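Local coordinates for protein glutathione S-transferase (Xanthomonas axonopodis pv. citri, PDB 6NV6) that binds glutathione and, as a theta class transferase, probably catalyses its conjugation to electrophilic substrates, at residues A[14-22]-A[68-76]; A[165-174]-A[183-191]. One frame throughout, in Å; residues are numbered along the deposited sequence.

From the N terminus, the chain runs through strand 4-7 into helix 13-25, then through strands 29-32, 57-60 and 63-65 into helix 68-79. Interaction 1 pairs these two helices and closes that long excursion within the thioredoxin-like N-terminal domain. Helices 88-118 and 126-146 of the C-terminal domain follow. Interaction 2 then closes the short connection between helices 163-174 and 183-193. The two contacts lie in series along the chain; they neither nest nor cross. Their centres are about 17 Å apart, yet they touch where Lys17 and Trp20 pack on residues 166-168. Helix 163-174 thus joins the helical domain to the N-terminal one.

Interaction 1: residues A[14-22]-A[68-76]; sequences NVRKALWCA and SNAIVRYLA
Lys17 NZ is gripped by two amide oxygens. It donates to Asn69 OD1 across the contact at 3.1 Å and to Asn14 OD1 on its own helix at 2.9 Å. It sits above the carbonyl plane of Asn69, 38° out of it, and at a tilt to that of Asn14. A bend at chi3 (-149°) helps bring the lysine end between the two oxygens. This gives the buried ammonium group two polar partners. Ser68 packs against both Asn14 and Lys17: Ser68 OG lies beside the Asn14 side chain, and Ser68 CB lies beside Lys17 NZ. Further along, the contact is apolar. Ala18 CB meets Ile71 CG2 at 3.9 Å, and Val72 CG2 lies against Lys17 O. Cys21 SG, anti to its own backbone N, is turned toward the second helix, against Leu75 CB, with Val72 CG1 also close. The segment axes are nearly parallel, 5° apart and 8.9 Å at closest approach, as befits two helices on one side of a thioredoxin-like sheet. Ile71 also touches Leu65 of strand 63-65. Helix 88-118 covers Asn69 and Val72 through Met98, and helix 163-174 packs on Lys17 through Ser167 and Phe168.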
loop_
_atom_site.group_PDB
_atom_site.type_symbol
_atom_site.label_atom_id
_atom_site.label_comp_id
_atom_site.label_asym_id
_atom_site.label_seq_id
_atom_site.Cartn_x
_atom_site.Cartn_y
_atom_site.Cartn_z
ATOM N N ASN A 14 2.804 0.999 5.406
ATOM C CA ASN A 14 4.081 1.314 4.787
ATOM C C ASN A 14 5.005 0.103 4.795
ATOM O O ASN A 14 5.682 -0.178 3.799
ATOM C CB ASN A 14 4.719 2.492 5.509
ATOM C CG ASN A 14 4.082 3.815 5.138
ATOM O OD1 ASN A 14 3.481 3.945 4.076
ATOM N ND2 ASN A 14 4.221 4.808 6.005
ATOM N N VAL A 15 5.029 -0.637 5.906
ATOM C CA VAL A 15 5.838 -1.843 5.974
ATOM C C VAL A 15 5.246 -2.917 5.065
ATOM O O VAL A 15 5.977 -3.668 4.406
ATOM C CB VAL A 15 5.951 -2.302 7.445
ATOM C CG1 VAL A 15 6.739 -3.604 7.568
ATOM C CG2 VAL A 15 6.565 -1.196 8.321
ATOM N N ARG A 16 3.914 -2.975 4.976
ATOM C CA ARG A 16 3.282 -3.896 4.038
ATOM C C ARG A 16 3.749 -3.634 2.616
ATOM O O ARG A 16 4.014 -4.574 1.858
ATOM C CB ARG A 16 1.764 -3.767 4.113
ATOM C CG ARG A 16 1.122 -4.427 5.313
ATOM C CD ARG A 16 -0.376 -4.126 5.338
ATOM N NE ARG A 16 -1.042 -4.782 6.456
ATOM C CZ ARG A 16 -1.679 -4.142 7.430
ATOM N NH1 ARG A 16 -1.762 -2.818 7.413
ATOM N NH2 ARG A 16 -2.236 -4.835 8.413
ATOM N N LYS A 17 3.842 -2.356 2.238
ATOM C CA LYS A 17 4.352 -1.980 0.922
ATOM C C LYS A 17 5.683 -2.648 0.635
ATOM O O LYS A 17 5.918 -3.150 -0.473
ATOM C CB LYS A 17 4.548 -0.471 0.843
ATOM C CG LYS A 17 3.307 0.369 0.799
ATOM C CD LYS A 17 3.740 1.780 0.495
ATOM C CE LYS A 17 2.843 2.811 1.112
ATOM N NZ LYS A 17 3.599 4.080 1.170
ATOM N N ALA A 18 6.573 -2.653 1.624
ATOM C CA ALA A 18 7.904 -3.187 1.407
ATOM C C ALA A 18 7.900 -4.710 1.415
ATOM O O ALA A 18 8.548 -5.332 0.566
ATOM C CB ALA A 18 8.855 -2.638 2.470
ATOM N N LEU A 19 7.168 -5.323 2.359
ATOM C CA LEU A 19 7.099 -6.783 2.420
ATOM C C LEU A 19 6.491 -7.343 1.151
ATOM O O LEU A 19 7.009 -8.307 0.572
ATOM C CB LEU A 19 6.284 -7.234 3.631
ATOM C CG LEU A 19 6.900 -6.702 4.920
ATOM C CD1 LEU A 19 5.994 -6.891 6.120
ATOM C CD2 LEU A 19 8.269 -7.330 5.138
ATOM N N TRP A 20 5.412 -6.723 0.683
ATOM C CA TRP A 20 4.781 -7.171 -0.548
ATOM C C TRP A 20 5.752 -7.081 -1.728
ATOM O O TRP A 20 5.843 -8.008 -2.543
ATOM C CB TRP A 20 3.523 -6.338 -0.788
ATOM C CG TRP A 20 2.775 -6.675 -2.028
ATOM C CD1 TRP A 20 2.903 -7.797 -2.793
ATOM C CD2 TRP A 20 1.773 -5.871 -2.654
ATOM N NE1 TRP A 20 2.047 -7.737 -3.854
ATOM C CE2 TRP A 20 1.330 -6.569 -3.787
ATOM C CE3 TRP A 20 1.200 -4.630 -2.359
ATOM C CZ2 TRP A 20 0.334 -6.060 -4.640
ATOM C CZ3 TRP A 20 0.207 -4.131 -3.196
ATOM C CH2 TRP A 20 -0.211 -4.839 -4.324
ATOM N N CYS A 21 6.487 -5.972 -1.834
ATOM C CA CYS A 21 7.455 -5.822 -2.916
ATOM C C CYS A 21 8.575 -6.856 -2.819
ATOM O O CYS A 21 8.926 -7.508 -3.815
ATOM C CB CYS A 21 8.022 -4.407 -2.906
ATOM S SG CYS A 21 8.869 -4.032 -4.426
ATOM N N ALA A 22 9.155 -7.006 -1.628
ATOM C CA ALA A 22 10.107 -8.084 -1.412
ATOM C C ALA A 22 9.540 -9.408 -1.909
ATOM O O ALA A 22 10.160 -10.099 -2.728
ATOM C CB ALA A 22 10.462 -8.170 0.068
ATOM N N SER A 68 9.009 4.353 2.264
ATOM C CA SER A 68 8.242 3.235 1.709
ATOM C C SER A 68 8.366 3.174 0.185
ATOM O O SER A 68 8.841 2.182 -0.388
ATOM C CB SER A 68 6.773 3.395 2.086
ATOM O OG SER A 68 6.644 3.849 3.430
ATOM N N ASN A 69 7.953 4.253 -0.493
ATOM C CA ASN A 69 7.852 4.200 -1.946
ATOM C C ASN A 69 9.224 4.163 -2.609
ATOM O O ASN A 69 9.373 3.544 -3.669
ATOM C CB ASN A 69 7.021 5.380 -2.461
ATOM C CG ASN A 69 5.580 5.346 -1.977
ATOM O OD1 ASN A 69 5.097 4.327 -1.477
ATOM N ND2 ASN A 69 4.892 6.469 -2.111
ATOM N N ALA A 70 10.230 4.804 -2.009
ATOM C CA ALA A 70 11.597 4.622 -2.481
ATOM C C ALA A 70 12.042 3.171 -2.316
ATOM O O ALA A 70 12.679 2.602 -3.213
ATOM C CB ALA A 70 12.540 5.571 -1.741
ATOM N N ILE A 71 11.728 2.564 -1.167
ATOM C CA ILE A 71 12.036 1.155 -0.955
ATOM C C ILE A 71 11.391 0.309 -2.045
ATOM O O ILE A 71 12.003 -0.631 -2.570
ATOM C CB ILE A 71 11.585 0.709 0.450
ATOM C CG1 ILE A 71 12.397 1.434 1.527
ATOM C CG2 ILE A 71 11.739 -0.794 0.619
ATOM C CD1 ILE A 71 11.800 1.338 2.906
ATOM N N VAL A 72 10.154 0.637 -2.416
ATOM C CA VAL A 72 9.465 -0.158 -3.430
ATOM C C VAL A 72 10.165 0.002 -4.767
ATOM O O VAL A 72 10.578 -0.980 -5.397
ATOM C CB VAL A 72 7.980 0.245 -3.524
ATOM C CG1 VAL A 72 7.329 -0.339 -4.786
ATOM C CG2 VAL A 72 7.214 -0.176 -2.262
ATOM N N ARG A 73 10.318 1.253 -5.209
ATOM C CA ARG A 73 10.923 1.512 -6.507
ATOM C C ARG A 73 12.291 0.866 -6.601
ATOM O O ARG A 73 12.653 0.295 -7.637
ATOM C CB ARG A 73 11.003 3.017 -6.769
ATOM C CG ARG A 73 9.668 3.612 -7.206
ATOM C CD ARG A 73 9.835 5.039 -7.717
ATOM N NE ARG A 73 10.136 5.938 -6.607
ATOM C CZ ARG A 73 9.209 6.607 -5.923
ATOM N NH1 ARG A 73 7.926 6.491 -6.247
ATOM N NH2 ARG A 73 9.562 7.397 -4.913
ATOM N N TYR A 74 13.047 0.906 -5.506
ATOM C CA TYR A 74 14.346 0.257 -5.490
ATOM C C TYR A 74 14.208 -1.255 -5.669
ATOM O O TYR A 74 14.785 -1.838 -6.597
ATOM C CB TYR A 74 15.077 0.580 -4.195
ATOM C CG TYR A 74 16.285 -0.290 -4.043
ATOM C CD1 TYR A 74 17.353 -0.166 -4.922
ATOM C CD2 TYR A 74 16.341 -1.275 -3.066
ATOM C CE1 TYR A 74 18.460 -0.977 -4.809
ATOM C CE2 TYR A 74 17.439 -2.087 -2.940
ATOM C CZ TYR A 74 18.496 -1.935 -3.810
ATOM O OH TYR A 74 19.597 -2.745 -3.694
ATOM N N LEU A 75 13.438 -1.906 -4.787
ATOM C CA LEU A 75 13.334 -3.361 -4.819
ATOM C C LEU A 75 12.882 -3.867 -6.183
ATOM O O LEU A 75 13.372 -4.897 -6.662
ATOM C CB LEU A 75 12.387 -3.848 -3.721
ATOM C CG LEU A 75 13.097 -3.982 -2.370
ATOM C CD1 LEU A 75 12.101 -4.160 -1.228
ATOM C CD2 LEU A 75 14.114 -5.117 -2.403
ATOM N N ALA A 76 11.965 -3.155 -6.841
ATOM C CA ALA A 76 11.504 -3.647 -8.137
ATOM C C ALA A 76 12.557 -3.423 -9.218
ATOM O O ALA A 76 12.889 -4.344 -9.972
ATOM C CB ALA A 76 10.168 -3.004 -8.518
#

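Interaction 2: residues A[165-174]-A[183-191]; sequences LGSFIYAWFE and PHLQAWYAR
Phe173 and Tyr189 form the aromatic part of this contact. Their planes are 7° apart and their centroids 4.9 Å apart, but the rings are slid so far that they barely overlap. Tyr189 is a knob in a hole made by Ile169, Tyr170, Phe173 and Glu174. With CG anti to the backbone N, its ring reaches into that hole, and one face lies against Ile169 O. The polar part is a single hydrogen bond, from Tyr189 OH to Glu174 OE2 at 2.9 Å. The carboxylate is met on its anti side, 25° out of plane. The same hydroxyl lies in plane at the edge of the Tyr170 ring. The remaining contacts are apolar. Ile169 CD1 and Leu185 CD2 meet tip to tip at 4.0 Å. Ile169 CG2 touches Trp188 CZ3, and Leu165 CG is 3.8 Å from Trp188 CH2. Trp188 CH2 also lies near the backbone N of Gly166. Trp188 NE1 is hydrogen-bonded to Asp162 OD2, just before helix 163-174. The segments cross at -107°, with axes 10.7 Å apart. This packs two successive helices of the all-helical C-terminal domain. Helix 126-146 packs on Ile169 and Trp172 through Leu140, while helix 88-118 touches Leu165 and Ala171 and helix 13-25 covers Ser167.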
loop_
_atom_site.group_PDB
_atom_site.type_symbol
_atom_site.label_atom_id
_atom_site.label_comp_id
_atom_site.label_asym_id
_atom_site.label_seq_id
_atom_site.Cartn_x
_atom_site.Cartn_y
_atom_site.Cartn_z
ATOM N N LEU A 165 -0.885 2.198 -2.882
ATOM C CA LEU A 165 -2.322 2.214 -2.594
ATOM C C LEU A 165 -2.867 0.809 -2.328
ATOM O O LEU A 165 -3.782 0.646 -1.510
ATOM C CB LEU A 165 -3.093 2.865 -3.738
ATOM C CG LEU A 165 -4.578 3.095 -3.458
ATOM C CD1 LEU A 165 -4.782 4.017 -2.255
ATOM C CD2 LEU A 165 -5.274 3.655 -4.684
ATOM N N GLY A 166 -2.321 -0.211 -3.005
ATOM C CA GLY A 166 -2.763 -1.575 -2.771
ATOM C C GLY A 166 -2.548 -2.031 -1.341
ATOM O O GLY A 166 -3.340 -2.816 -0.809
ATOM N N SER A 167 -1.489 -1.541 -0.692
ATOM C CA SER A 167 -1.244 -1.926 0.692
ATOM C C SER A 167 -2.179 -1.207 1.656
ATOM O O SER A 167 -2.483 -1.741 2.730
ATOM C CB SER A 167 0.219 -1.670 1.062
ATOM O OG SER A 167 1.106 -2.087 0.037
ATOM N N PHE A 168 -2.640 -0.005 1.301
ATOM C CA PHE A 168 -3.654 0.656 2.120
ATOM C C PHE A 168 -5.027 0.046 1.901
ATOM O O PHE A 168 -5.794 -0.119 2.860
ATOM C CB PHE A 168 -3.717 2.151 1.806
ATOM C CG PHE A 168 -2.633 2.965 2.454
ATOM C CD1 PHE A 168 -2.782 3.446 3.738
ATOM C CD2 PHE A 168 -1.469 3.265 1.764
ATOM C CE1 PHE A 168 -1.782 4.207 4.327
ATOM C CE2 PHE A 168 -0.468 4.022 2.352
ATOM C CZ PHE A 168 -0.629 4.492 3.643
ATOM N N ILE A 169 -5.345 -0.313 0.651
ATOM C CA ILE A 169 -6.719 -0.668 0.310
ATOM C C ILE A 169 -7.140 -1.974 0.964
ATOM O O ILE A 169 -8.344 -2.261 1.051
ATOM C CB ILE A 169 -6.906 -0.726 -1.216
ATOM C CG1 ILE A 169 -8.251 -0.114 -1.588
ATOM C CG2 ILE A 169 -6.792 -2.149 -1.727
ATOM C CD1 ILE A 169 -8.283 1.385 -1.409
ATOM N N TYR A 170 -6.178 -2.767 1.440
ATOM C CA TYR A 170 -6.516 -3.874 2.323
ATOM C C TYR A 170 -7.192 -3.362 3.594
ATOM O O TYR A 170 -8.260 -3.846 3.988
ATOM C CB TYR A 170 -5.258 -4.676 2.657
ATOM C CG TYR A 170 -5.488 -5.726 3.720
ATOM C CD1 TYR A 170 -6.347 -6.795 3.487
ATOM C CD2 TYR A 170 -4.856 -5.648 4.959
ATOM C CE1 TYR A 170 -6.563 -7.751 4.440
ATOM C CE2 TYR A 170 -5.069 -6.607 5.925
ATOM C CZ TYR A 170 -5.922 -7.657 5.654
ATOM O OH TYR A 170 -6.135 -8.620 6.607
ATOM N N ALA A 171 -6.588 -2.364 4.242
ATOM C CA ALA A 171 -7.213 -1.783 5.425
ATOM C C ALA A 171 -8.580 -1.204 5.092
ATOM O O ALA A 171 -9.553 -1.426 5.822
ATOM C CB ALA A 171 -6.302 -0.713 6.028
ATOM N N TRP A 172 -8.677 -0.477 3.978
ATOM C CA TRP A 172 -9.945 0.126 3.583
ATOM C C TRP A 172 -11.079 -0.895 3.527
ATOM O O TRP A 172 -12.173 -0.644 4.034
ATOM C CB TRP A 172 -9.788 0.810 2.227
ATOM C CG TRP A 172 -11.068 1.338 1.640
ATOM C CD1 TRP A 172 -11.786 0.804 0.592
ATOM C CD2 TRP A 172 -11.785 2.509 2.052
ATOM N NE1 TRP A 172 -12.898 1.574 0.338
ATOM C CE2 TRP A 172 -12.920 2.625 1.217
ATOM C CE3 TRP A 172 -11.577 3.473 3.042
ATOM C CZ2 TRP A 172 -13.833 3.667 1.343
ATOM C CZ3 TRP A 172 -12.492 4.500 3.166
ATOM C CH2 TRP A 172 -13.603 4.590 2.322
ATOM N N PHE A 173 -10.838 -2.053 2.926
ATOM C CA PHE A 173 -11.928 -2.978 2.668
ATOM C C PHE A 173 -12.211 -3.908 3.836
ATOM O O PHE A 173 -13.340 -4.402 3.960
ATOM C CB PHE A 173 -11.627 -3.802 1.412
ATOM C CG PHE A 173 -11.978 -3.096 0.124
ATOM C CD1 PHE A 173 -13.298 -2.780 -0.169
ATOM C CD2 PHE A 173 -10.985 -2.724 -0.781
ATOM C CE1 PHE A 173 -13.624 -2.129 -1.346
ATOM C CE2 PHE A 173 -11.309 -2.073 -1.959
ATOM C CZ PHE A 173 -12.630 -1.774 -2.239
ATOM N N GLU A 174 -11.235 -4.153 4.704
ATOM C CA GLU A 174 -11.430 -5.088 5.801
ATOM C C GLU A 174 -11.656 -4.391 7.132
ATOM O O GLU A 174 -12.011 -5.058 8.108
ATOM C CB GLU A 174 -10.241 -6.048 5.883
ATOM C CG GLU A 174 -9.906 -6.699 4.528
ATOM C CD GLU A 174 -11.079 -7.486 3.917
ATOM O OE1 GLU A 174 -11.888 -8.036 4.698
ATOM O OE2 GLU A 174 -11.194 -7.561 2.666
ATOM N N PRO A 183 -16.843 0.185 -7.490
ATOM C CA PRO A 183 -16.760 -1.198 -7.975
ATOM C C PRO A 183 -15.509 -1.493 -8.779
ATOM O O PRO A 183 -15.073 -2.649 -8.827
ATOM C CB PRO A 183 -18.020 -1.339 -8.843
ATOM C CG PRO A 183 -18.773 -0.014 -8.674
ATOM C CD PRO A 183 -17.740 0.985 -8.333
ATOM N N HIS A 184 -14.939 -0.488 -9.444
ATOM C CA HIS A 184 -13.671 -0.730 -10.124
ATOM C C HIS A 184 -12.543 -0.861 -9.109
ATOM O O HIS A 184 -11.714 -1.777 -9.196
ATOM C CB HIS A 184 -13.399 0.372 -11.149
ATOM C CG HIS A 184 -14.552 0.614 -12.072
ATOM N ND1 HIS A 184 -14.609 0.081 -13.343
ATOM C CD2 HIS A 184 -15.709 1.296 -11.894
ATOM C CE1 HIS A 184 -15.748 0.436 -13.912
ATOM N NE2 HIS A 184 -16.432 1.172 -13.054
ATOM N N LEU A 185 -12.523 0.033 -8.118
ATOM C CA LEU A 185 -11.610 -0.118 -6.995
ATOM C C LEU A 185 -11.709 -1.508 -6.385
ATOM O O LEU A 185 -10.689 -2.135 -6.090
ATOM C CB LEU A 185 -11.917 0.949 -5.945
ATOM C CG LEU A 185 -10.933 1.012 -4.781
ATOM C CD1 LEU A 185 -9.612 1.675 -5.208
ATOM C CD2 LEU A 185 -11.577 1.725 -3.596
ATOM N N GLN A 186 -12.934 -2.011 -6.209
ATOM C CA GLN A 186 -13.128 -3.296 -5.544
ATOM C C GLN A 186 -12.658 -4.466 -6.406
ATOM O O GLN A 186 -12.041 -5.409 -5.896
ATOM C CB GLN A 186 -14.598 -3.466 -5.179
ATOM C CG GLN A 186 -14.925 -4.831 -4.608
ATOM C CD GLN A 186 -16.332 -4.907 -4.067
ATOM O OE1 GLN A 186 -16.924 -3.879 -3.724
ATOM N NE2 GLN A 186 -16.883 -6.125 -3.987
ATOM N N ALA A 187 -12.965 -4.438 -7.707
ATOM C CA ALA A 187 -12.516 -5.511 -8.592
ATOM C C ALA A 187 -10.996 -5.550 -8.678
ATOM O O ALA A 187 -10.406 -6.629 -8.838
ATOM C CB ALA A 187 -13.131 -5.337 -9.980
ATOM N N TRP A 188 -10.354 -4.381 -8.588
ATOM C CA TRP A 188 -8.900 -4.312 -8.521
ATOM C C TRP A 188 -8.388 -4.976 -7.251
ATOM O O TRP A 188 -7.434 -5.762 -7.290
ATOM C CB TRP A 188 -8.480 -2.845 -8.603
ATOM C CG TRP A 188 -7.054 -2.470 -8.235
ATOM C CD1 TRP A 188 -5.920 -2.719 -8.965
ATOM C CD2 TRP A 188 -6.634 -1.688 -7.103
ATOM N NE1 TRP A 188 -4.827 -2.169 -8.347
ATOM C CE2 TRP A 188 -5.233 -1.525 -7.207
ATOM C CE3 TRP A 188 -7.302 -1.114 -6.014
ATOM C CZ2 TRP A 188 -4.480 -0.819 -6.249
ATOM C CZ3 TRP A 188 -6.552 -0.406 -5.066
ATOM C CH2 TRP A 188 -5.155 -0.270 -5.192
ATOM N N TYR A 189 -9.033 -4.692 -6.120
ATOM C CA TYR A 189 -8.671 -5.354 -4.878
ATOM C C TYR A 189 -8.888 -6.856 -4.973
ATOM O O TYR A 189 -8.111 -7.633 -4.406
ATOM C CB TYR A 189 -9.482 -4.764 -3.728
ATOM C CG TYR A 189 -9.257 -5.448 -2.399
ATOM C CD1 TYR A 189 -7.972 -5.661 -1.919
ATOM C CD2 TYR A 189 -10.327 -5.870 -1.627
ATOM C CE1 TYR A 189 -7.761 -6.277 -0.715
ATOM C CE2 TYR A 189 -10.127 -6.492 -0.419
ATOM C CZ TYR A 189 -8.846 -6.693 0.032
ATOM O OH TYR A 189 -8.650 -7.323 1.233
ATOM N N ALA A 190 -9.937 -7.284 -5.686
ATOM C CA ALA A 190 -10.165 -8.712 -5.880
ATOM C C ALA A 190 -9.035 -9.352 -6.676
ATOM O O ALA A 190 -8.669 -10.501 -6.416
ATOM C CB ALA A 190 -11.509 -8.944 -6.571
ATOM N N ARG A 191 -8.454 -8.624 -7.628
ATOM C CA ARG A 191 -7.372 -9.193 -8.419
ATOM C C ARG A 191 -6.052 -9.139 -7.667
ATOM O O ARG A 191 -5.173 -9.987 -7.882
ATOM C CB ARG A 191 -7.252 -8.457 -9.749
ATOM C CG ARG A 191 -8.426 -8.691 -10.679
ATOM C CD ARG A 191 -8.180 -8.049 -12.045
ATOM N NE ARG A 191 -8.035 -6.590 -11.969
ATOM C CZ ARG A 191 -9.040 -5.715 -12.049
ATOM N NH1 ARG A 191 -8.815 -4.422 -11.842
ATOM N NH2 ARG A 191 -10.284 -6.125 -12.264
#